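Putative aminooxidase (Propionibacterium acnes, PDB 2BA9) is an FAD-containing polyunsaturated fatty acid isomerase that makes conjugated linoleic acid, probably by shifting a double bond of linoleic acid. Local coordinates at residues A[160-165]-A[300-305]; A[164-169]-A[309-314]; A[226-231]-A[237-242]; A[235-238]-A[243-246]. One frame throughout, in Å; residues are numbered along the deposited sequence.

Contact 1: residues A[160-165]-A[300-305]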
loop_
_atom_site.group_PDB
_atom_site.type_symbol
_atom_site.label_atom_id
_atom_site.label_comp_id
_atom_site.label_asym_id
_atom_site.label_seq_id
_atom_site.Cartn_x
_atom_site.Cartn_y
_atom_site.Cartn_z
ATOM N N LEU A 160 11.849 7.584 13.971
ATOM C CA LEU A 160 11.918 8.082 12.587
ATOM C C LEU A 160 11.042 7.244 11.648
ATOM O O LEU A 160 10.242 7.777 10.904
ATOM C CB LEU A 160 13.362 8.075 12.066
ATOM C CG LEU A 160 13.575 8.754 10.701
ATOM C CD1 LEU A 160 13.504 10.255 10.829
ATOM C CD2 LEU A 160 14.886 8.361 10.082
ATOM N N TRP A 161 11.198 5.930 11.716
ATOM C CA TRP A 161 10.525 4.993 10.796
ATOM C C TRP A 161 9.006 4.929 10.956
ATOM O O TRP A 161 8.293 4.608 10.013
ATOM C CB TRP A 161 11.112 3.583 10.972
ATOM C CG TRP A 161 12.013 3.159 9.861
ATOM C CD1 TRP A 161 11.668 2.426 8.774
ATOM C CD2 TRP A 161 13.414 3.428 9.739
ATOM N NE1 TRP A 161 12.756 2.223 7.973
ATOM C CE2 TRP A 161 13.846 2.833 8.539
ATOM C CE3 TRP A 161 14.342 4.127 10.519
ATOM C CZ2 TRP A 161 15.172 2.898 8.107
ATOM C CZ3 TRP A 161 15.652 4.199 10.087
ATOM C CH2 TRP A 161 16.056 3.595 8.886
ATOM N N ILE A 162 8.521 5.245 12.147
ATOM C CA ILE A 162 7.127 5.018 12.479
ATOM C C ILE A 162 6.162 5.970 11.765
ATOM O O ILE A 162 5.061 5.576 11.412
ATOM C CB ILE A 162 6.891 5.071 13.992
ATOM C CG1 ILE A 162 5.546 4.410 14.347
ATOM C CG2 ILE A 162 6.992 6.502 14.519
ATOM C CD1 ILE A 162 5.327 4.265 15.834
ATOM N N ASN A 163 6.583 7.209 11.550
ATOM C CA ASN A 163 5.682 8.239 11.042
ATOM C C ASN A 163 5.183 7.982 9.603
ATOM O O ASN A 163 3.989 8.110 9.332
ATOM C CB ASN A 163 6.342 9.612 11.189
ATOM C CG ASN A 163 6.716 9.924 12.623
ATOM O OD1 ASN A 163 5.887 9.798 13.525
ATOM N ND2 ASN A 163 7.969 10.333 12.849
ATOM N N PRO A 164 6.083 7.599 8.672
ATOM C CA PRO A 164 5.616 7.158 7.352
ATOM C C PRO A 164 5.164 5.701 7.289
ATOM O O PRO A 164 4.921 5.183 6.192
ATOM C CB PRO A 164 6.859 7.329 6.471
ATOM C CG PRO A 164 7.912 7.886 7.319
ATOM C CD PRO A 164 7.545 7.582 8.723
ATOM N N PHE A 165 5.077 5.028 8.436
ATOM C CA PHE A 165 4.677 3.632 8.424
ATOM C C PHE A 165 3.330 3.404 9.088
ATOM O O PHE A 165 2.341 3.148 8.395
ATOM C CB PHE A 165 5.751 2.717 9.021
ATOM C CG PHE A 165 5.503 1.267 8.728
ATOM C CD1 PHE A 165 5.889 0.724 7.502
ATOM C CD2 PHE A 165 4.819 0.462 9.638
ATOM C CE1 PHE A 165 5.633 -0.606 7.200
ATOM C CE2 PHE A 165 4.569 -0.873 9.348
ATOM C CZ PHE A 165 4.986 -1.415 8.132
ATOM N N ASP A 300 1.939 10.183 19.319
ATOM C CA ASP A 300 1.170 9.730 20.480
ATOM C C ASP A 300 0.060 8.751 20.103
ATOM O O ASP A 300 -0.180 7.781 20.832
ATOM C CB ASP A 300 0.552 10.919 21.244
ATOM C CG ASP A 300 1.555 11.638 22.121
ATOM O OD1 ASP A 300 2.681 11.120 22.345
ATOM O OD2 ASP A 300 1.218 12.732 22.600
ATOM N N ASN A 301 -0.616 9.033 18.978
ATOM C CA ASN A 301 -1.810 8.282 18.534
ATOM C C ASN A 301 -1.483 7.089 17.622
ATOM O O ASN A 301 -2.393 6.395 17.176
ATOM C CB ASN A 301 -2.827 9.212 17.849
ATOM C CG ASN A 301 -3.620 10.067 18.842
ATOM O OD1 ASN A 301 -3.539 9.880 20.056
ATOM N ND2 ASN A 301 -4.430 10.985 18.317
ATOM N N MET A 302 -0.185 6.845 17.413
ATOM C CA MET A 302 0.323 5.678 16.675
ATOM C C MET A 302 0.697 4.492 17.587
ATOM O O MET A 302 1.097 3.434 17.105
ATOM C CB MET A 302 1.558 6.084 15.874
ATOM C CG MET A 302 1.309 7.133 14.831
ATOM S SD MET A 302 2.862 7.698 14.116
ATOM C CE MET A 302 2.402 9.338 13.494
ATOM N N ARG A 303 0.611 4.704 18.898
ATOM C CA ARG A 303 0.685 3.652 19.894
ATOM C C ARG A 303 -0.538 2.736 19.785
ATOM O O ARG A 303 -1.659 3.228 19.617
ATOM C CB ARG A 303 0.621 4.255 21.292
ATOM C CG ARG A 303 1.794 5.080 21.699
ATOM C CD ARG A 303 1.764 5.351 23.208
ATOM N NE ARG A 303 1.036 6.579 23.556
ATOM C CZ ARG A 303 -0.039 6.656 24.340
ATOM N NH1 ARG A 303 -0.564 5.577 24.906
ATOM N NH2 ARG A 303 -0.581 7.839 24.579
ATOM N N PRO A 304 -0.351 1.415 19.950
ATOM C CA PRO A 304 -1.469 0.456 19.947
ATOM C C PRO A 304 -2.546 0.793 20.978
ATOM O O PRO A 304 -3.729 0.556 20.755
ATOM C CB PRO A 304 -0.780 -0.860 20.305
ATOM C CG PRO A 304 0.610 -0.688 19.825
ATOM C CD PRO A 304 0.933 0.729 20.153
ATOM N N GLU A 305 -2.108 1.367 22.097
ATOM C CA GLU A 305 -2.977 1.847 23.158
ATOM C C GLU A 305 -3.897 2.963 22.675
ATOM O O GLU A 305 -4.908 3.261 23.317
ATOM C CB GLU A 305 -2.109 2.375 24.308
ATOM C CG GLU A 305 -1.332 1.301 25.063
ATOM C CD GLU A 305 0.028 0.914 24.470
ATOM O OE1 GLU A 305 0.514 1.534 23.493
ATOM O OE2 GLU A 305 0.621 -0.040 25.013
#

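Contact 2: residues A[164-169]-A[309-314]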
loop_
_atom_site.group_PDB
_atom_site.type_symbol
_atom_site.label_atom_id
_atom_site.label_comp_id
_atom_site.label_asym_id
_atom_site.label_seq_id
_atom_site.Cartn_x
_atom_site.Cartn_y
_atom_site.Cartn_z
ATOM N N PRO A 164 6.083 7.599 8.672
ATOM C CA PRO A 164 5.616 7.158 7.352
ATOM C C PRO A 164 5.164 5.701 7.289
ATOM O O PRO A 164 4.921 5.183 6.192
ATOM C CB PRO A 164 6.859 7.329 6.471
ATOM C CG PRO A 164 7.912 7.886 7.319
ATOM C CD PRO A 164 7.545 7.582 8.723
ATOM N N PHE A 165 5.077 5.028 8.436
ATOM C CA PHE A 165 4.677 3.632 8.424
ATOM C C PHE A 165 3.330 3.404 9.088
ATOM O O PHE A 165 2.341 3.148 8.395
ATOM C CB PHE A 165 5.751 2.717 9.021
ATOM C CG PHE A 165 5.503 1.267 8.728
ATOM C CD1 PHE A 165 5.889 0.724 7.502
ATOM C CD2 PHE A 165 4.819 0.462 9.638
ATOM C CE1 PHE A 165 5.633 -0.606 7.200
ATOM C CE2 PHE A 165 4.569 -0.873 9.348
ATOM C CZ PHE A 165 4.986 -1.415 8.132
ATOM N N THR A 166 3.294 3.521 10.414
ATOM C CA THR A 166 2.082 3.261 11.183
ATOM C C THR A 166 0.959 4.257 10.858
ATOM O O THR A 166 -0.189 3.862 10.659
ATOM C CB THR A 166 2.382 3.253 12.691
ATOM O OG1 THR A 166 3.332 2.215 12.976
ATOM C CG2 THR A 166 1.114 3.022 13.510
ATOM N N ALA A 167 1.301 5.536 10.803
ATOM C CA ALA A 167 0.364 6.602 10.420
ATOM C C ALA A 167 -0.214 6.398 9.013
ATOM O O ALA A 167 -1.381 6.731 8.760
ATOM C CB ALA A 167 1.058 7.963 10.512
ATOM N N PHE A 168 0.614 5.857 8.114
ATOM C CA PHE A 168 0.211 5.516 6.729
ATOM C C PHE A 168 -0.544 4.186 6.686
ATOM O O PHE A 168 -0.806 3.647 5.611
ATOM C CB PHE A 168 1.425 5.438 5.782
ATOM C CG PHE A 168 1.952 6.780 5.323
ATOM C CD1 PHE A 168 2.320 7.747 6.237
ATOM C CD2 PHE A 168 2.125 7.041 3.971
ATOM C CE1 PHE A 168 2.820 8.974 5.820
ATOM C CE2 PHE A 168 2.645 8.251 3.538
ATOM C CZ PHE A 168 3.000 9.227 4.472
ATOM N N GLY A 169 -0.884 3.656 7.855
ATOM C CA GLY A 169 -1.882 2.619 7.965
ATOM C C GLY A 169 -1.341 1.220 7.873
ATOM O O GLY A 169 -2.103 0.255 7.836
ATOM N N HIS A 309 -7.585 6.300 17.025
ATOM C CA HIS A 309 -7.380 7.752 17.020
ATOM C C HIS A 309 -6.763 8.205 15.716
ATOM O O HIS A 309 -6.136 7.426 15.022
ATOM C CB HIS A 309 -6.556 8.197 18.232
ATOM C CG HIS A 309 -7.366 8.285 19.486
ATOM N ND1 HIS A 309 -8.209 9.344 19.744
ATOM C CD2 HIS A 309 -7.506 7.430 20.528
ATOM C CE1 HIS A 309 -8.815 9.152 20.907
ATOM N NE2 HIS A 309 -8.421 7.989 21.394
ATOM N N VAL A 310 -6.960 9.471 15.378
ATOM C CA VAL A 310 -6.317 10.065 14.203
ATOM C C VAL A 310 -4.804 10.145 14.410
ATOM O O VAL A 310 -4.335 10.744 15.375
ATOM C CB VAL A 310 -6.840 11.482 13.922
ATOM C CG1 VAL A 310 -6.034 12.141 12.792
ATOM C CG2 VAL A 310 -8.330 11.462 13.586
ATOM N N MET A 311 -4.058 9.565 13.473
ATOM C CA MET A 311 -2.603 9.523 13.534
ATOM C C MET A 311 -1.935 10.606 12.685
ATOM O O MET A 311 -0.782 10.942 12.899
ATOM C CB MET A 311 -2.112 8.159 13.074
ATOM C CG MET A 311 -2.760 7.008 13.817
ATOM S SD MET A 311 -2.064 5.443 13.281
ATOM C CE MET A 311 -2.884 5.232 11.705
ATOM N N VAL A 312 -2.676 11.133 11.719
ATOM C CA VAL A 312 -2.164 12.122 10.793
ATOM C C VAL A 312 -3.338 12.704 10.030
ATOM O O VAL A 312 -4.381 12.058 9.878
ATOM C CB VAL A 312 -1.133 11.521 9.800
ATOM C CG1 VAL A 312 -1.744 10.365 9.027
ATOM C CG2 VAL A 312 -0.599 12.596 8.834
ATOM N N TYR A 313 -3.186 13.954 9.597
ATOM C CA TYR A 313 -4.148 14.557 8.682
ATOM C C TYR A 313 -3.406 15.287 7.590
ATOM O O TYR A 313 -2.295 15.756 7.798
ATOM C CB TYR A 313 -5.147 15.464 9.403
ATOM C CG TYR A 313 -4.548 16.579 10.218
ATOM C CD1 TYR A 313 -4.144 17.775 9.625
ATOM C CD2 TYR A 313 -4.407 16.453 11.594
ATOM C CE1 TYR A 313 -3.604 18.796 10.387
ATOM C CE2 TYR A 313 -3.868 17.462 12.356
ATOM C CZ TYR A 313 -3.469 18.639 11.758
ATOM O OH TYR A 313 -2.926 19.654 12.544
ATOM N N TYR A 314 -4.041 15.364 6.429
ATOM C CA TYR A 314 -3.433 15.893 5.218
ATOM C C TYR A 314 -3.999 17.251 4.790
ATOM O O TYR A 314 -5.187 17.366 4.469
ATOM C CB TYR A 314 -3.619 14.857 4.111
ATOM C CG TYR A 314 -3.110 15.223 2.738
ATOM C CD1 TYR A 314 -1.961 15.979 2.560
ATOM C CD2 TYR A 314 -3.772 14.764 1.617
ATOM C CE1 TYR A 314 -1.506 16.297 1.285
ATOM C CE2 TYR A 314 -3.336 15.061 0.360
ATOM C CZ TYR A 314 -2.205 15.832 0.188
ATOM O OH TYR A 314 -1.781 16.100 -1.080
#

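Contact 3: residues A[226-231]-A[237-242]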
loop_
_atom_site.group_PDB
_atom_site.type_symbol
_atom_site.label_atom_id
_atom_site.label_comp_id
_atom_site.label_asym_id
_atom_site.label_seq_id
_atom_site.Cartn_x
_atom_site.Cartn_y
_atom_site.Cartn_z
ATOM N N ILE A 226 -17.275 -11.218 -11.274
ATOM C CA ILE A 226 -16.798 -12.594 -11.377
ATOM C C ILE A 226 -17.391 -13.446 -10.258
ATOM O O ILE A 226 -17.133 -13.197 -9.080
ATOM C CB ILE A 226 -15.255 -12.681 -11.248
ATOM C CG1 ILE A 226 -14.559 -11.929 -12.388
ATOM C CG2 ILE A 226 -14.806 -14.142 -11.196
ATOM C CD1 ILE A 226 -13.061 -11.771 -12.195
ATOM N N THR A 227 -18.164 -14.459 -10.636
ATOM C CA THR A 227 -18.829 -15.323 -9.671
ATOM C C THR A 227 -18.132 -16.662 -9.488
ATOM O O THR A 227 -18.322 -17.319 -8.460
ATOM C CB THR A 227 -20.277 -15.560 -10.083
ATOM O OG1 THR A 227 -20.299 -16.221 -11.352
ATOM C CG2 THR A 227 -21.026 -14.223 -10.180
ATOM N N ARG A 228 -17.322 -17.064 -10.470
ATOM C CA ARG A 228 -16.680 -18.372 -10.451
ATOM C C ARG A 228 -15.429 -18.419 -11.339
ATOM O O ARG A 228 -15.455 -17.947 -12.473
ATOM C CB ARG A 228 -17.690 -19.443 -10.902
ATOM C CG ARG A 228 -17.314 -20.879 -10.533
ATOM C CD ARG A 228 -18.551 -21.778 -10.420
ATOM N NE ARG A 228 -19.661 -21.103 -9.721
ATOM C CZ ARG A 228 -20.820 -20.717 -10.281
ATOM N NH1 ARG A 228 -21.095 -20.952 -11.571
ATOM N NH2 ARG A 228 -21.731 -20.098 -9.526
ATOM N N ILE A 229 -14.338 -18.969 -10.803
ATOM C CA ILE A 229 -13.161 -19.334 -11.599
ATOM C C ILE A 229 -12.806 -20.785 -11.300
ATOM O O ILE A 229 -12.618 -21.159 -10.138
ATOM C CB ILE A 229 -11.925 -18.443 -11.319
ATOM C CG1 ILE A 229 -12.214 -16.979 -11.685
ATOM C CG2 ILE A 229 -10.709 -18.965 -12.086
ATOM C CD1 ILE A 229 -11.072 -16.020 -11.402
ATOM N N THR A 230 -12.738 -21.592 -12.359
ATOM C CA THR A 230 -12.320 -22.990 -12.281
ATOM C C THR A 230 -11.165 -23.225 -13.257
ATOM O O THR A 230 -11.095 -22.600 -14.320
ATOM C CB THR A 230 -13.477 -23.943 -12.610
ATOM O OG1 THR A 230 -13.992 -23.636 -13.914
ATOM C CG2 THR A 230 -14.585 -23.808 -11.576
ATOM N N ARG A 231 -10.261 -24.126 -12.894
ATOM C CA ARG A 231 -9.012 -24.280 -13.627
ATOM C C ARG A 231 -8.723 -25.742 -13.924
ATOM O O ARG A 231 -7.836 -26.344 -13.323
ATOM C CB ARG A 231 -7.861 -23.659 -12.842
ATOM C CG ARG A 231 -7.893 -22.153 -12.811
ATOM C CD ARG A 231 -7.127 -21.619 -11.631
ATOM N NE ARG A 231 -7.727 -22.021 -10.356
ATOM C CZ ARG A 231 -7.110 -21.967 -9.172
ATOM N NH1 ARG A 231 -7.746 -22.350 -8.072
ATOM N NH2 ARG A 231 -5.857 -21.531 -9.079
ATOM N N HIS A 237 -11.238 -21.073 -16.741
ATOM C CA HIS A 237 -12.582 -20.630 -17.098
ATOM C C HIS A 237 -13.126 -19.676 -16.052
ATOM O O HIS A 237 -13.200 -20.017 -14.873
ATOM C CB HIS A 237 -13.548 -21.789 -17.307
ATOM C CG HIS A 237 -14.577 -21.502 -18.360
ATOM N ND1 HIS A 237 -14.780 -22.317 -19.454
ATOM C CD2 HIS A 237 -15.430 -20.458 -18.507
ATOM C CE1 HIS A 237 -15.731 -21.803 -20.215
ATOM N NE2 HIS A 237 -16.141 -20.673 -19.663
ATOM N N ILE A 238 -13.497 -18.484 -16.515
ATOM C CA ILE A 238 -13.989 -17.411 -15.672
ATOM C C ILE A 238 -15.462 -17.259 -15.951
ATOM O O ILE A 238 -15.856 -17.214 -17.108
ATOM C CB ILE A 238 -13.297 -16.062 -15.998
ATOM C CG1 ILE A 238 -11.784 -16.146 -15.791
ATOM C CG2 ILE A 238 -13.860 -14.938 -15.140
ATOM C CD1 ILE A 238 -11.038 -16.826 -16.947
ATOM N N HIS A 239 -16.266 -17.183 -14.891
ATOM C CA HIS A 239 -17.712 -16.983 -15.005
ATOM C C HIS A 239 -18.128 -15.675 -14.341
ATOM O O HIS A 239 -17.833 -15.446 -13.178
ATOM C CB HIS A 239 -18.469 -18.139 -14.353
ATOM C CG HIS A 239 -17.989 -19.490 -14.782
ATOM N ND1 HIS A 239 -18.567 -20.187 -15.819
ATOM C CD2 HIS A 239 -16.975 -20.263 -14.324
ATOM C CE1 HIS A 239 -17.930 -21.336 -15.981
ATOM N NE2 HIS A 239 -16.961 -21.406 -15.083
ATOM N N THR A 240 -18.814 -14.827 -15.097
ATOM C CA THR A 240 -19.330 -13.570 -14.584
ATOM C C THR A 240 -20.849 -13.569 -14.662
ATOM O O THR A 240 -21.465 -14.590 -14.953
ATOM C CB THR A 240 -18.747 -12.345 -15.358
ATOM O OG1 THR A 240 -19.336 -12.255 -16.666
ATOM C CG2 THR A 240 -17.234 -12.462 -15.469
ATOM N N THR A 241 -21.439 -12.414 -14.382
ATOM C CA THR A 241 -22.879 -12.236 -14.439
ATOM C C THR A 241 -23.384 -12.161 -15.890
ATOM O O THR A 241 -24.494 -12.615 -16.195
ATOM C CB THR A 241 -23.296 -10.990 -13.626
ATOM O OG1 THR A 241 -22.352 -9.932 -13.837
ATOM C CG2 THR A 241 -23.341 -11.326 -12.129
ATOM N N ASP A 242 -22.548 -11.622 -16.772
ATOM C CA ASP A 242 -22.897 -11.412 -18.180
ATOM C C ASP A 242 -22.377 -12.516 -19.113
ATOM O O ASP A 242 -22.891 -12.691 -20.215
ATOM C CB ASP A 242 -22.337 -10.062 -18.665
ATOM C CG ASP A 242 -22.718 -8.899 -17.765
ATOM O OD1 ASP A 242 -23.837 -8.902 -17.208
ATOM O OD2 ASP A 242 -21.890 -7.974 -17.616
#

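Contact 4: residues A[235-238]-A[243-246]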
loop_
_atom_site.group_PDB
_atom_site.type_symbol
_atom_site.label_atom_id
_atom_site.label_comp_id
_atom_site.label_asym_id
_atom_site.label_seq_id
_atom_site.Cartn_x
_atom_site.Cartn_y
_atom_site.Cartn_z
ATOM N N LYS A 235 -6.647 -25.069 -18.477
ATOM C CA LYS A 235 -7.228 -23.775 -18.853
ATOM C C LYS A 235 -7.852 -23.073 -17.659
ATOM O O LYS A 235 -8.070 -23.678 -16.609
ATOM C CB LYS A 235 -8.306 -23.961 -19.923
ATOM C CG LYS A 235 -7.857 -24.718 -21.144
ATOM C CD LYS A 235 -6.710 -24.019 -21.872
ATOM C CE LYS A 235 -6.262 -24.843 -23.076
ATOM N NZ LYS A 235 -5.772 -26.197 -22.666
ATOM N N VAL A 236 -8.143 -21.789 -17.845
ATOM C CA VAL A 236 -8.816 -20.990 -16.842
ATOM C C VAL A 236 -10.178 -20.571 -17.366
ATOM O O VAL A 236 -10.270 -19.799 -18.326
ATOM C CB VAL A 236 -8.018 -19.713 -16.504
ATOM C CG1 VAL A 236 -8.811 -18.839 -15.558
ATOM C CG2 VAL A 236 -6.667 -20.059 -15.902
ATOM N N HIS A 237 -11.238 -21.073 -16.741
ATOM C CA HIS A 237 -12.582 -20.630 -17.098
ATOM C C HIS A 237 -13.126 -19.676 -16.052
ATOM O O HIS A 237 -13.200 -20.017 -14.873
ATOM C CB HIS A 237 -13.548 -21.789 -17.307
ATOM C CG HIS A 237 -14.577 -21.502 -18.360
ATOM N ND1 HIS A 237 -14.780 -22.317 -19.454
ATOM C CD2 HIS A 237 -15.430 -20.458 -18.507
ATOM C CE1 HIS A 237 -15.731 -21.803 -20.215
ATOM N NE2 HIS A 237 -16.141 -20.673 -19.663
ATOM N N ILE A 238 -13.497 -18.484 -16.515
ATOM C CA ILE A 238 -13.989 -17.411 -15.672
ATOM C C ILE A 238 -15.462 -17.259 -15.951
ATOM O O ILE A 238 -15.856 -17.214 -17.108
ATOM C CB ILE A 238 -13.297 -16.062 -15.998
ATOM C CG1 ILE A 238 -11.784 -16.146 -15.791
ATOM C CG2 ILE A 238 -13.860 -14.938 -15.140
ATOM C CD1 ILE A 238 -11.038 -16.826 -16.947
ATOM N N TRP A 243 -21.345 -13.235 -18.696
ATOM C CA TRP A 243 -20.717 -14.231 -19.562
ATOM C C TRP A 243 -19.801 -15.154 -18.783
ATOM O O TRP A 243 -19.436 -14.870 -17.642
ATOM C CB TRP A 243 -19.903 -13.540 -20.666
ATOM C CG TRP A 243 -18.973 -12.450 -20.178
ATOM C CD1 TRP A 243 -19.212 -11.107 -20.193
ATOM C CD2 TRP A 243 -17.656 -12.613 -19.622
ATOM N NE1 TRP A 243 -18.137 -10.425 -19.671
ATOM C CE2 TRP A 243 -17.167 -11.325 -19.320
ATOM C CE3 TRP A 243 -16.848 -13.722 -19.348
ATOM C CZ2 TRP A 243 -15.907 -11.115 -18.758
ATOM C CZ3 TRP A 243 -15.595 -13.509 -18.789
ATOM C CH2 TRP A 243 -15.138 -12.221 -18.502
ATOM N N ASP A 244 -19.430 -16.259 -19.415
ATOM C CA ASP A 244 -18.366 -17.106 -18.907
ATOM C C ASP A 244 -17.406 -17.421 -20.056
ATOM O O ASP A 244 -17.840 -17.774 -21.163
ATOM C CB ASP A 244 -18.923 -18.375 -18.250
ATOM C CG ASP A 244 -19.830 -19.161 -19.165
ATOM O OD1 ASP A 244 -21.003 -19.411 -18.797
ATOM O OD2 ASP A 244 -19.365 -19.539 -20.259
ATOM N N ARG A 245 -16.106 -17.266 -19.799
ATOM C CA ARG A 245 -15.097 -17.360 -20.857
ATOM C C ARG A 245 -13.821 -18.051 -20.437
ATOM O O ARG A 245 -13.480 -18.101 -19.254
ATOM C CB ARG A 245 -14.753 -15.975 -21.383
ATOM C CG ARG A 245 -15.803 -15.419 -22.321
ATOM C CD ARG A 245 -15.527 -13.978 -22.623
ATOM N NE ARG A 245 -16.723 -13.331 -23.141
ATOM C CZ ARG A 245 -16.965 -12.020 -23.095
ATOM N NH1 ARG A 245 -16.093 -11.176 -22.546
ATOM N NH2 ARG A 245 -18.104 -11.556 -23.599
ATOM N N GLU A 246 -13.113 -18.559 -21.439
ATOM C CA GLU A 246 -11.926 -19.369 -21.236
ATOM C C GLU A 246 -10.671 -18.556 -21.526
ATOM O O GLU A 246 -10.596 -17.857 -22.543
ATOM C CB GLU A 246 -11.979 -20.576 -22.163
ATOM C CG GLU A 246 -10.929 -21.636 -21.910
ATOM C CD GLU A 246 -10.945 -22.693 -22.986
ATOM O OE1 GLU A 246 -12.045 -23.182 -23.314
ATOM O OE2 GLU A 246 -9.870 -23.025 -23.516
#

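Contact 1: residues A[160-165]-A[300-305]
Ile162 and Met302 mark the closest backbone approach, with CA atoms 8.0 Å apart, so a turn and a loop are bridged mainly by side chains and without a hydrogen bond between them. The turn at 162-165 is closed by Phe165 N bonding to Ile162 O at 3.0 Å, and it presents Ile162 and Asn163 to the loop between strands 295-297 and 310-315. From that loop Met302 reaches across as a nearly straight chain. Its CG stands anti to its own carbonyl carbon (chi1 -62°), and the extended torsions beyond carry the thioether to Asn163. There the methyl CE lies 3.5 Å from Asn163 OD1 and SD 3.7 Å from the same oxygen, the two side chains crossing at about a right angle. Nearer the root of the methionine, Ile162 CD1 comes within 4.2 Å of Met302 CB, while Ile162 O is 4.1 Å from Met302 SD. Met302 also packs on Thr166 and Ala167 of helix 166-170. The other arm of the Asn163 amide, ND2, donates to a bound dodecaethylene glycol, probably a crystallisation additive. With one apolar touch and a thioether set against an amide oxygen, the contact rests on van der Waals and weak dipolar forces; shape, more than directed bonding, fits the loop to the turn.

Contact 2: residues A[164-169]-A[309-314]
Met311 lies across Thr166 and Ala167 of helix 166-170 and buries more surface here than any other residue, followed by Ala167 and Val312. Its CB packs 4.1 Å from Ala167 CB. The chain then runs straight to SD and bends at the last torsion (chi3 -77°), which folds the methyl over the helix backbone. CE thereby comes 3.2 Å from Thr166 O and 3.6 Å from Ala167 O, meeting, in this segment, carbonyl oxygens. Both oxygens have polar partners besides: Thr166 O receives Gly169 N at 2.9 Å within the turn, and Ala167 O is bonded to the hydroxyl of Tyr281. Thr166 adds its methyl, CG2, 4.0 Å from Met311 SD and roughly at a right angle to the methionine, while its hydroxyl OG1 is bonded to Gly171 O. The contact presses a short, weakly bonded helix with a pi-type turn onto strand 310-315 of the mixed beta sheet, in a flavin-containing amine oxidoreductase fold. Neighbouring residues of a regular strand would point to opposite faces, but the backbone at Met311 has a helical psi of -20°, and Met311 and Val312 both turn their CB atoms to the helix. Val312 contributes CG1, which lies 4.0 Å from Ala167 CB and 3.7 Å from Ala167 O. All four touching residues are buried. Immediately after Ala167, Phe168 touches the FAD, and the side chain of Val312 lies about 8 Å from that cofactor and closer still to a bound dodecaethylene glycol.

Contact 3: residues A[226-231]-A[237-242]
Thr227 and Arg228 both face His239 in a classic beta bulge, and His239 O takes three donors from them. Thr227 N is the shortest, at 2.7 Å in the carbonyl plane; Arg228 N follows at 3.2 Å. Thr227 OG1, set between its backbone N and carbonyl carbon (chi1 62°), donates to His239 O at 3.2 Å from 71° above the carbonyl plane. Beyond the bulge the beta hairpin of strands 226-230 and 236-240 pairs regularly: His239 N bonds to Arg228 O at 2.7 Å, and Thr230 and His237 exchange two bonds, N to O each way, of 3.0 Å from Thr230 and 2.9 Å from His237. On one sheet face the His239 ring lies against the aliphatic root of Arg228, CD2 to CB 3.6 Å, with the His237 ring stacked over it. The other face is mainly apolar: Ile238 CG2 meets Ile226 CG2 at 4.1 Å, Ile229 CG1 touches Ile238 CG1, and the Thr240 methyl packs on Ile226 CG1. Further out, Phe259 packs on Ile229, Tyr262 on Ile226, and Glu232 takes the Thr230 hydroxyl. The hairpin thus turns imidazoles to one side and isoleucines toward the protein, while the bulge directs two N-H groups to His239 O and the Thr227 hydroxyl adds a third donor.

Contact 4: residues A[235-238]-A[243-246]
A beta hairpin joins strands 236-240 and 244-247, with Ile238 and Arg245 as its hydrogen-bonded pair and His237 and Glu246 as the non-hydrogen-bonded pair beside it. The short strand segments run antiparallel at 163°. Ile238 N donates to Arg245 O at 2.8 Å in an almost straight bond, and Arg245 N returns one to Ile238 O at 2.7 Å. The His237 side chain lies over the partner strand: its CD2 approaches Arg245 O to 3.1 Å, and one ring face looks, from its rim, onto the Arg245-Glu246 peptide. At the ring edge NE2 makes a weak hydrogen bond to Asp244 OD2, 3.5 Å long, the imidazole and carboxylate planes being 64° apart. Farther along, Glu246 stretches out with CG anti to its backbone N (chi1 -170°) and crosses Lys235. It meets the aliphatic part of that chain, OE2 lying 3.5 Å from Lys235 CG. The charged ends do not meet, Lys235 NZ being 5.3 Å from Glu246 OE2; this carboxylate oxygen is instead in a salt bridge with Arg8. Lys235 NZ has a weak bond to Asp233 O. On the other face of the sheet Ile238 sends CD1 alongside Arg245 O, and its CG2 touches the CZ3 corner of the Trp243 ring. Within its own segment, 243-246, the guanidinium of Arg245 lies flat over that indole, and each group covers the centre of the other: Arg245 NH1 stands 3.4 Å above the Trp243 ring plane.

How the contacts relate
Contacts 1 and 2 adjoin, their centres about 7 Å apart. They share Pro164 and Phe165, and Asn301 ND2 probably bonds to Val310 O at 3.0 Å, tying the loop to the strand. Contacts 3 and 4 form a second pair, centres about 6 Å apart, built on the common strand 236-240 of a three-stranded antiparallel sheet. The pairs lie on opposite sides of the chain's centre: contacts 2 and 3 are about 38 Å apart between centres. FAD reaches both regions, touching Phe168 in contact 2 and lying about 4 Å from the Ile226 side chain in contact 3. Along the chain, the hairpins are nested inside the loop that contacts 1 and 2 close.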